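Long-range contacts in phosphoribosylaminoimidazole carboxylase, ATPase subunit (PDB 3AX6), which probably catalyses the ATP-dependent conversion of 5-aminoimidazole ribonucleotide and bicarbonate to N5-carboxyaminoimidazole ribonucleotide in purine biosynthesis: residues D74-K79 / T94-Q99; T66-E71 / Y86-S91; R55-V60 / L78-N83. One frame throughout, in Å; residues are numbered along the deposited sequence.

Interaction 1 of 3, residues D74-K79 / T94-Q99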
loop_
_atom_site.group_PDB
_atom_site.type_symbol
_atom_site.label_atom_id
_atom_site.label_comp_id
_atom_site.label_asym_id
_atom_site.label_seq_id
_atom_site.Cartn_x
_atom_site.Cartn_y
_atom_site.Cartn_z
ATOM N N ASP A 74 -19.619 -9.110 20.274
ATOM C CA ASP A 74 -19.905 -9.979 21.404
ATOM C C ASP A 74 -18.616 -10.165 22.198
ATOM O O ASP A 74 -17.905 -11.160 22.034
ATOM C CB ASP A 74 -20.410 -11.328 20.902
ATOM C CG ASP A 74 -20.916 -12.204 22.014
ATOM O OD1 ASP A 74 -20.749 -11.832 23.196
ATOM O OD2 ASP A 74 -21.475 -13.273 21.704
ATOM N N VAL A 75 -18.315 -9.202 23.059
ATOM C CA VAL A 75 -17.102 -9.257 23.853
ATOM C C VAL A 75 -17.104 -10.397 24.871
ATOM O O VAL A 75 -16.063 -10.995 25.140
ATOM C CB VAL A 75 -16.856 -7.900 24.577
ATOM C CG1 VAL A 75 -18.075 -7.512 25.393
ATOM C CG2 VAL A 75 -15.627 -7.997 25.477
ATOM N N GLN A 76 -18.272 -10.708 25.427
ATOM C CA GLN A 76 -18.366 -11.767 26.428
ATOM C C GLN A 76 -18.053 -13.158 25.882
ATOM O O GLN A 76 -17.404 -13.959 26.561
ATOM C CB GLN A 76 -19.746 -11.756 27.095
ATOM C CG GLN A 76 -20.008 -10.527 27.978
ATOM C CD GLN A 76 -19.002 -10.370 29.118
ATOM O OE1 GLN A 76 -18.850 -11.255 29.966
ATOM N NE2 GLN A 76 -18.317 -9.232 29.144
ATOM N N THR A 77 -18.499 -13.460 24.666
ATOM C CA THR A 77 -18.202 -14.769 24.101
ATOM C C THR A 77 -16.701 -14.833 23.818
ATOM O O THR A 77 -16.079 -15.888 23.948
ATOM C CB THR A 77 -18.990 -15.039 22.792
ATOM O OG1 THR A 77 -18.679 -16.352 22.310
ATOM C CG2 THR A 77 -18.610 -14.049 21.722
ATOM N N LEU A 78 -16.115 -13.697 23.447
ATOM C CA LEU A 78 -14.687 -13.665 23.165
ATOM C C LEU A 78 -13.895 -13.908 24.435
ATOM O O LEU A 78 -12.866 -14.581 24.411
ATOM C CB LEU A 78 -14.285 -12.329 22.542
ATOM C CG LEU A 78 -14.691 -12.183 21.074
ATOM C CD1 LEU A 78 -14.436 -10.760 20.598
ATOM C CD2 LEU A 78 -13.918 -13.196 20.228
ATOM N N LYS A 79 -14.378 -13.358 25.545
ATOM C CA LYS A 79 -13.714 -13.537 26.829
ATOM C C LYS A 79 -13.720 -15.023 27.159
ATOM O O LYS A 79 -12.749 -15.566 27.678
ATOM C CB LYS A 79 -14.445 -12.762 27.926
ATOM C CG LYS A 79 -13.752 -12.844 29.280
ATOM C CD LYS A 79 -14.570 -12.197 30.406
ATOM C CE LYS A 79 -14.667 -10.681 30.270
ATOM N NZ LYS A 79 -15.459 -10.259 29.081
ATOM N N THR A 94 -9.279 -6.194 27.614
ATOM C CA THR A 94 -8.870 -4.831 27.299
ATOM C C THR A 94 -10.068 -4.148 26.653
ATOM O O THR A 94 -10.447 -3.039 27.027
ATOM C CB THR A 94 -7.690 -4.796 26.306
ATOM O OG1 THR A 94 -6.522 -5.352 26.919
ATOM C CG2 THR A 94 -7.399 -3.361 25.886
ATOM N N LEU A 95 -10.663 -4.828 25.682
ATOM C CA LEU A 95 -11.827 -4.306 24.990
ATOM C C LEU A 95 -12.906 -3.963 26.027
ATOM O O LEU A 95 -13.573 -2.928 25.933
ATOM C CB LEU A 95 -12.347 -5.349 24.001
ATOM C CG LEU A 95 -13.503 -4.943 23.085
ATOM C CD1 LEU A 95 -13.164 -3.646 22.364
ATOM C CD2 LEU A 95 -13.776 -6.057 22.090
ATOM N N GLU A 96 -13.043 -4.826 27.028
ATOM C CA GLU A 96 -14.028 -4.636 28.087
ATOM C C GLU A 96 -13.763 -3.357 28.891
ATOM O O GLU A 96 -14.692 -2.617 29.224
ATOM C CB GLU A 96 -14.013 -5.853 29.014
ATOM C CG GLU A 96 -15.144 -5.900 30.021
ATOM C CD GLU A 96 -15.165 -7.207 30.787
ATOM O OE1 GLU A 96 -14.122 -7.551 31.386
ATOM O OE2 GLU A 96 -16.216 -7.889 30.788
ATOM N N ILE A 97 -12.491 -3.106 29.197
ATOM C CA ILE A 97 -12.089 -1.921 29.945
ATOM C C ILE A 97 -12.354 -0.636 29.162
ATOM O O ILE A 97 -12.798 0.365 29.724
ATOM C CB ILE A 97 -10.589 -1.964 30.296
ATOM C CG1 ILE A 97 -10.339 -2.995 31.394
ATOM C CG2 ILE A 97 -10.114 -0.592 30.739
ATOM C CD1 ILE A 97 -8.888 -3.053 31.869
ATOM N N ILE A 98 -12.075 -0.671 27.864
ATOM C CA ILE A 98 -12.260 0.494 27.011
ATOM C C ILE A 98 -13.718 0.802 26.653
ATOM O O ILE A 98 -14.098 1.968 26.547
ATOM C CB ILE A 98 -11.441 0.340 25.716
ATOM C CG1 ILE A 98 -9.966 0.138 26.067
ATOM C CG2 ILE A 98 -11.613 1.571 24.837
ATOM C CD1 ILE A 98 -9.081 -0.156 24.875
ATOM N N GLN A 99 -14.532 -0.234 26.478
ATOM C CA GLN A 99 -15.942 -0.056 26.123
ATOM C C GLN A 99 -16.756 0.816 27.075
ATOM O O GLN A 99 -17.723 1.454 26.665
ATOM C CB GLN A 99 -16.638 -1.408 26.014
ATOM C CG GLN A 99 -16.256 -2.214 24.799
ATOM C CD GLN A 99 -17.300 -3.254 24.472
ATOM O OE1 GLN A 99 -17.726 -4.020 25.339
ATOM N NE2 GLN A 99 -17.723 -3.286 23.214
#
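Val75 and Glu96 mark the nearest approach of the two backbones, CA to CA 7.0 Å, where the first turn of helix 75-83 and the later part of helix 92-99 run nearly antiparallel at 152°, their axes 10.5 Å apart. Such a spacing leaves the contact to side chains. Val75 fills its middle: CG2, set anti to the backbone N, reaches CD2 of Leu95 at 4.3 Å. Its other methyl, CG1, lies 3.5 Å from OE1 of Gln99, whose extended chain slides past the valine in the opposite direction. The side chain of Gln99 lies about 12 Å from the bound ADP.

The outer side is polar and converges on a single oxygen. Glu96 reaches out on a chain extended beyond CG, while Gln76 bends at chi2 and brings its amide round to meet it. NE2 of Gln76 donates to OE2 of Glu96 (3.0 Å, 151° at the hydrogen), arriving on the anti side of the carboxylate, with the oxygen lying in the amide plane and the two planes only 28° apart. Lys79 crosses the glutamate at about a right angle; bends at its last two torsions bring NZ to the same OE2, 3.0 Å away, in a salt bridge whose hydrogen bond is weak. The lysine also makes a cation-pi contact with Tyr93. With Glu96 cut back to an alanine, the amide of Gln76 would probably be free to turn and Lys79 would lose its carboxylate mate across the contact.

The contact thus sets a valine, packed between a leucine methyl and an amide oxygen, beside a charged outer margin. Two donors sharing one carboxylate oxygen are likely to keep Glu96 ionised.

Interaction 2 of 3, residues T66-E71 / Y86-S91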
loop_
_atom_site.group_PDB
_atom_site.type_symbol
_atom_site.label_atom_id
_atom_site.label_comp_id
_atom_site.label_asym_id
_atom_site.label_seq_id
_atom_site.Cartn_x
_atom_site.Cartn_y
_atom_site.Cartn_z
ATOM N N THR A 66 -7.156 -14.144 16.296
ATOM C CA THR A 66 -8.331 -13.387 15.913
ATOM C C THR A 66 -8.246 -11.961 16.450
ATOM O O THR A 66 -7.747 -11.713 17.565
ATOM C CB THR A 66 -9.616 -14.048 16.447
ATOM O OG1 THR A 66 -9.693 -15.384 15.956
ATOM C CG2 THR A 66 -10.854 -13.289 15.982
ATOM N N THR A 67 -8.732 -11.027 15.637
ATOM C CA THR A 67 -8.746 -9.618 15.990
ATOM C C THR A 67 -10.040 -9.004 15.454
ATOM O O THR A 67 -10.882 -9.711 14.905
ATOM C CB THR A 67 -7.514 -8.897 15.410
ATOM O OG1 THR A 67 -7.523 -7.524 15.824
ATOM C CG2 THR A 67 -7.500 -8.994 13.890
ATOM N N TYR A 68 -10.198 -7.694 15.595
ATOM C CA TYR A 68 -11.425 -7.044 15.154
ATOM C C TYR A 68 -11.224 -5.605 14.685
ATOM O O TYR A 68 -10.222 -4.971 15.019
ATOM C CB TYR A 68 -12.441 -7.099 16.299
ATOM C CG TYR A 68 -11.825 -6.881 17.672
ATOM C CD1 TYR A 68 -11.631 -5.596 18.180
ATOM C CD2 TYR A 68 -11.411 -7.965 18.452
ATOM C CE1 TYR A 68 -11.038 -5.394 19.434
ATOM C CE2 TYR A 68 -10.816 -7.776 19.699
ATOM C CZ TYR A 68 -10.631 -6.487 20.185
ATOM O OH TYR A 68 -10.020 -6.294 21.406
ATOM N N ASP A 69 -12.179 -5.092 13.910
ATOM C CA ASP A 69 -12.076 -3.727 13.401
ATOM C C ASP A 69 -13.118 -2.780 13.990
ATOM O O ASP A 69 -13.251 -1.644 13.542
ATOM C CB ASP A 69 -12.154 -3.705 11.858
ATOM C CG ASP A 69 -13.579 -3.689 11.329
ATOM O OD1 ASP A 69 -13.774 -3.299 10.162
ATOM O OD2 ASP A 69 -14.510 -4.067 12.062
ATOM N N LEU A 70 -13.852 -3.255 14.992
ATOM C CA LEU A 70 -14.862 -2.439 15.662
ATOM C C LEU A 70 -15.040 -2.929 17.098
ATOM O O LEU A 70 -14.638 -4.040 17.433
ATOM C CB LEU A 70 -16.206 -2.501 14.920
ATOM C CG LEU A 70 -17.124 -3.707 15.139
ATOM C CD1 LEU A 70 -18.496 -3.410 14.550
ATOM C CD2 LEU A 70 -16.520 -4.947 14.513
ATOM N N GLU A 71 -15.650 -2.108 17.941
ATOM C CA GLU A 71 -15.841 -2.477 19.336
ATOM C C GLU A 71 -17.177 -3.127 19.651
ATOM O O GLU A 71 -17.263 -3.973 20.537
ATOM C CB GLU A 71 -15.649 -1.253 20.235
ATOM C CG GLU A 71 -14.224 -0.705 20.245
ATOM C CD GLU A 71 -14.001 0.391 19.219
ATOM O OE1 GLU A 71 -14.367 0.189 18.039
ATOM O OE2 GLU A 71 -13.451 1.451 19.595
ATOM N N TYR A 86 -7.628 -19.500 23.393
ATOM C CA TYR A 86 -7.603 -18.971 22.031
ATOM C C TYR A 86 -6.980 -17.588 21.970
ATOM O O TYR A 86 -7.217 -16.744 22.829
ATOM C CB TYR A 86 -9.009 -18.940 21.431
ATOM C CG TYR A 86 -9.540 -20.325 21.187
ATOM C CD1 TYR A 86 -10.437 -20.912 22.076
ATOM C CD2 TYR A 86 -9.099 -21.075 20.100
ATOM C CE1 TYR A 86 -10.887 -22.215 21.892
ATOM C CE2 TYR A 86 -9.538 -22.385 19.906
ATOM C CZ TYR A 86 -10.434 -22.947 20.807
ATOM O OH TYR A 86 -10.884 -24.237 20.624
ATOM N N LYS A 87 -6.166 -17.364 20.947
ATOM C CA LYS A 87 -5.489 -16.086 20.784
ATOM C C LYS A 87 -6.393 -15.006 20.202
ATOM O O LYS A 87 -6.721 -15.037 19.015
ATOM C CB LYS A 87 -4.266 -16.271 19.894
ATOM C CG LYS A 87 -2.957 -16.209 20.634
ATOM C CD LYS A 87 -2.882 -17.233 21.742
ATOM C CE LYS A 87 -1.740 -16.896 22.684
ATOM N NZ LYS A 87 -1.914 -15.536 23.276
ATOM N N ILE A 88 -6.793 -14.057 21.045
ATOM C CA ILE A 88 -7.646 -12.949 20.613
ATOM C C ILE A 88 -7.008 -11.632 21.044
ATOM O O ILE A 88 -6.853 -11.361 22.240
ATOM C CB ILE A 88 -9.056 -13.070 21.207
ATOM C CG1 ILE A 88 -9.664 -14.419 20.802
ATOM C CG2 ILE A 88 -9.935 -11.932 20.687
ATOM C CD1 ILE A 88 -10.880 -14.821 21.615
ATOM N N HIS A 89 -6.646 -10.817 20.057
ATOM C CA HIS A 89 -5.966 -9.547 20.307
ATOM C C HIS A 89 -6.564 -8.357 19.574
ATOM O O HIS A 89 -6.794 -8.419 18.365
ATOM C CB HIS A 89 -4.496 -9.681 19.903
ATOM C CG HIS A 89 -3.764 -10.756 20.641
ATOM N ND1 HIS A 89 -2.817 -11.556 20.041
ATOM C CD2 HIS A 89 -3.813 -11.139 21.939
ATOM C CE1 HIS A 89 -2.314 -12.386 20.936
ATOM N NE2 HIS A 89 -2.899 -12.152 22.096
ATOM N N PRO A 90 -6.798 -7.242 20.292
ATOM C CA PRO A 90 -6.519 -7.099 21.725
ATOM C C PRO A 90 -7.427 -7.982 22.570
ATOM O O PRO A 90 -8.514 -8.382 22.140
ATOM C CB PRO A 90 -6.775 -5.613 21.987
ATOM C CG PRO A 90 -6.519 -4.979 20.666
ATOM C CD PRO A 90 -7.193 -5.944 19.719
ATOM N N SER A 91 -6.970 -8.281 23.777
ATOM C CA SER A 91 -7.735 -9.116 24.690
ATOM C C SER A 91 -9.144 -8.586 24.910
ATOM O O SER A 91 -9.364 -7.376 24.917
ATOM C CB SER A 91 -7.035 -9.207 26.046
ATOM O OG SER A 91 -7.925 -9.741 27.008
HETATM O O HOH W 1 -8.282 -17.321 17.368
#
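Tyr68 reaches Pro90 because its CG sits between the backbone N and the carbonyl carbon (chi1 39°), which brings the far end of the ring to the neighbouring strand, while Thr67 holds OG1 anti to its N (chi1 -177°), the setting that points the hydroxyl at His89 O. The tyrosine OH donates to Pro90 O at 2.7 Å, arriving 52° above the carbonyl plane. Pro90 also touches the aromatic ring with its own ring carbon: CD, after a cis peptide bond, lies 3.5 Å from CZ of Tyr68, the two side chains crossing obliquely. Thr67 OG1 donates to His89 O at 2.8 Å, this time in the carbonyl plane, and is also hydrogen-bonded to His281 NE2.

The backbones pair through Thr66, whose N donates to Lys87 O (2.9 Å) and whose O accepts from His89 N (2.9 Å). At the ring edge of Tyr68, near its plane, stands CG2 of Ile88, whose side chain shares a face of the sheet with Thr66.

Parallel bridging of this kind closes a beta-alpha-beta unit, with helix 75-83 as its crossover, and adds the short, weakly bonded strand 87-88 at the edge of the five-stranded parallel sheet of a Rossmann-like domain.

Interaction 3 of 3, residues R55-V60 / L78-N83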
loop_
_atom_site.group_PDB
_atom_site.type_symbol
_atom_site.label_atom_id
_atom_site.label_comp_id
_atom_site.label_asym_id
_atom_site.label_seq_id
_atom_site.Cartn_x
_atom_site.Cartn_y
_atom_site.Cartn_z
ATOM N N ARG A 55 -21.289 -18.194 15.800
ATOM C CA ARG A 55 -20.568 -17.917 14.560
ATOM C C ARG A 55 -19.175 -17.325 14.794
ATOM O O ARG A 55 -18.225 -17.690 14.105
ATOM C CB ARG A 55 -21.385 -16.986 13.662
ATOM C CG ARG A 55 -21.486 -17.449 12.212
ATOM C CD ARG A 55 -22.458 -18.609 12.054
ATOM N NE ARG A 55 -21.997 -19.813 12.735
ATOM C CZ ARG A 55 -22.769 -20.862 13.001
ATOM N NH1 ARG A 55 -24.047 -20.856 12.645
ATOM N NH2 ARG A 55 -22.267 -21.918 13.629
ATOM N N ILE A 56 -19.046 -16.415 15.758
ATOM C CA ILE A 56 -17.742 -15.819 16.037
ATOM C C ILE A 56 -16.889 -16.921 16.664
ATOM O O ILE A 56 -15.659 -16.894 16.608
ATOM C CB ILE A 56 -17.843 -14.590 17.007
ATOM C CG1 ILE A 56 -17.987 -15.049 18.453
ATOM C CG2 ILE A 56 -19.030 -13.713 16.640
ATOM C CD1 ILE A 56 -16.664 -15.300 19.133
ATOM N N GLU A 57 -17.572 -17.898 17.251
ATOM C CA GLU A 57 -16.920 -19.031 17.885
ATOM C C GLU A 57 -16.251 -19.870 16.801
ATOM O O GLU A 57 -15.124 -20.338 16.976
ATOM C CB GLU A 57 -17.956 -19.851 18.653
ATOM C CG GLU A 57 -17.389 -20.850 19.631
ATOM C CD GLU A 57 -18.258 -20.977 20.868
ATOM O OE1 GLU A 57 -19.492 -21.139 20.714
ATOM O OE2 GLU A 57 -17.708 -20.913 21.993
ATOM N N ASP A 58 -16.942 -20.053 15.679
ATOM C CA ASP A 58 -16.368 -20.807 14.569
ATOM C C ASP A 58 -15.153 -20.053 14.052
ATOM O O ASP A 58 -14.135 -20.658 13.723
ATOM C CB ASP A 58 -17.358 -20.958 13.412
ATOM C CG ASP A 58 -18.571 -21.776 13.781
ATOM O OD1 ASP A 58 -18.406 -22.892 14.318
ATOM O OD2 ASP A 58 -19.692 -21.300 13.524
ATOM N N LEU A 59 -15.274 -18.727 13.979
ATOM C CA LEU A 59 -14.193 -17.878 13.494
ATOM C C LEU A 59 -12.934 -17.987 14.343
ATOM O O LEU A 59 -11.842 -18.162 13.812
ATOM C CB LEU A 59 -14.620 -16.412 13.460
ATOM C CG LEU A 59 -13.470 -15.494 13.027
ATOM C CD1 LEU A 59 -13.284 -15.633 11.538
ATOM C CD2 LEU A 59 -13.744 -14.047 13.381
ATOM N N VAL A 60 -13.089 -17.865 15.658
ATOM C CA VAL A 60 -11.951 -17.944 16.567
ATOM C C VAL A 60 -11.323 -19.335 16.570
ATOM O O VAL A 60 -10.102 -19.462 16.502
ATOM C CB VAL A 60 -12.362 -17.555 18.005
ATOM C CG1 VAL A 60 -13.565 -18.363 18.429
ATOM C CG2 VAL A 60 -11.205 -17.789 18.965
ATOM N N LEU A 78 -16.115 -13.697 23.447
ATOM C CA LEU A 78 -14.687 -13.665 23.165
ATOM C C LEU A 78 -13.895 -13.908 24.435
ATOM O O LEU A 78 -12.866 -14.581 24.411
ATOM C CB LEU A 78 -14.285 -12.329 22.542
ATOM C CG LEU A 78 -14.691 -12.183 21.074
ATOM C CD1 LEU A 78 -14.436 -10.760 20.598
ATOM C CD2 LEU A 78 -13.918 -13.196 20.228
ATOM N N LYS A 79 -14.378 -13.358 25.545
ATOM C CA LYS A 79 -13.714 -13.537 26.829
ATOM C C LYS A 79 -13.720 -15.023 27.159
ATOM O O LYS A 79 -12.749 -15.566 27.678
ATOM C CB LYS A 79 -14.445 -12.762 27.926
ATOM C CG LYS A 79 -13.752 -12.844 29.280
ATOM C CD LYS A 79 -14.570 -12.197 30.406
ATOM C CE LYS A 79 -14.667 -10.681 30.270
ATOM N NZ LYS A 79 -15.459 -10.259 29.081
ATOM N N LYS A 80 -14.830 -15.678 26.852
ATOM C CA LYS A 80 -14.962 -17.105 27.100
ATOM C C LYS A 80 -13.859 -17.854 26.345
ATOM O O LYS A 80 -13.075 -18.599 26.936
ATOM C CB LYS A 80 -16.351 -17.571 26.642
ATOM C CG LYS A 80 -16.577 -19.076 26.678
ATOM C CD LYS A 80 -18.053 -19.417 26.475
ATOM C CE LYS A 80 -18.298 -20.926 26.471
ATOM N NZ LYS A 80 -17.684 -21.600 25.290
ATOM N N LEU A 81 -13.801 -17.627 25.038
ATOM C CA LEU A 81 -12.812 -18.263 24.178
ATOM C C LEU A 81 -11.394 -17.899 24.585
ATOM O O LEU A 81 -10.487 -18.733 24.530
ATOM C CB LEU A 81 -13.054 -17.851 22.733
ATOM C CG LEU A 81 -14.409 -18.329 22.216
ATOM C CD1 LEU A 81 -14.862 -17.424 21.090
ATOM C CD2 LEU A 81 -14.311 -19.797 21.776
ATOM N N TYR A 82 -11.204 -16.653 24.999
ATOM C CA TYR A 82 -9.891 -16.204 25.416
ATOM C C TYR A 82 -9.442 -16.960 26.664
ATOM O O TYR A 82 -8.256 -17.233 26.837
ATOM C CB TYR A 82 -9.915 -14.700 25.681
ATOM C CG TYR A 82 -8.652 -14.155 26.302
ATOM C CD1 TYR A 82 -8.486 -14.129 27.691
ATOM C CD2 TYR A 82 -7.636 -13.626 25.508
ATOM C CE1 TYR A 82 -7.346 -13.580 28.274
ATOM C CE2 TYR A 82 -6.490 -13.075 26.082
ATOM C CZ TYR A 82 -6.355 -13.051 27.466
ATOM O OH TYR A 82 -5.243 -12.465 28.032
ATOM N N ASN A 83 -10.392 -17.304 27.529
ATOM C CA ASN A 83 -10.072 -18.036 28.745
ATOM C C ASN A 83 -9.802 -19.505 28.456
ATOM O O ASN A 83 -9.258 -20.212 29.300
ATOM C CB ASN A 83 -11.204 -17.892 29.755
ATOM C CG ASN A 83 -11.164 -16.565 30.475
ATOM O OD1 ASN A 83 -12.184 -16.070 30.948
ATOM N ND2 ASN A 83 -9.976 -15.985 30.575
#
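Leu81 meets Ile56, Glu57 and Val60 across two neighbouring helices of the Rossmann-like domain, 53-61 and 75-83, which lie on one side of its parallel sheet. Their short segments run in roughly the same direction, 32° apart, with axes 10.6 Å from each other.

The leucine reaches obliquely across to the opposing helix and divides its two methyls, CD1 turned to Ile56 and CD2 to Glu57. In Ile56, CG1 occupies the place between the backbone N and the carbonyl carbon (chi1 79°), a setting that sends CD1 out across the interface. The CD1 atoms of Ile56 and Leu81 stand 3.4 Å apart, a tightness that may partly reflect how the leucine methyl was modelled. The same isoleucine methyl touches CD2 of Leu78 at 3.6 Å, and so lodges between two leucines one turn apart. Val60, one turn on from Ile56, also packs on Leu81, its CG2 facing the leucine CB. Towards the sheet, Val60, Leu78 and Leu81 all touch Ile88, so that the helix pair and strand 87-88 share one apolar layer.

On the outer side the interface turns polar. Glu57 has CG anti to its backbone N and bends at chi2, which carries the carboxylate over to the other helix. There its OE2 meets Lys80 NZ at 3.4 Å, a salt bridge with only a weak hydrogen bond, and at the same time rests 3.6 Å from CD2 of Leu81.

How the interactions relate
Helix 75-83 is the element common to interactions 1 and 3: it meets helix 92-99 on one flank and helix 53-61 on the other, with Leu78 and Lys79 present in both contacts, though Lys79 acts only in interaction 1. Interaction 2 pairs the two strands that this helix connects, and Ile88 touches its Leu78 and Leu81. The buried strand pair relies on backbone and hydroxyl hydrogen bonds, the buried helix pair of interaction 3 on methyl contacts with a weak ion pair at its margin, and the surface contact of interaction 1 on a valine contact and a carboxylate shared by two donors. Polar groups thus serve at both depths, uncharged within the sheet and charged at the surface.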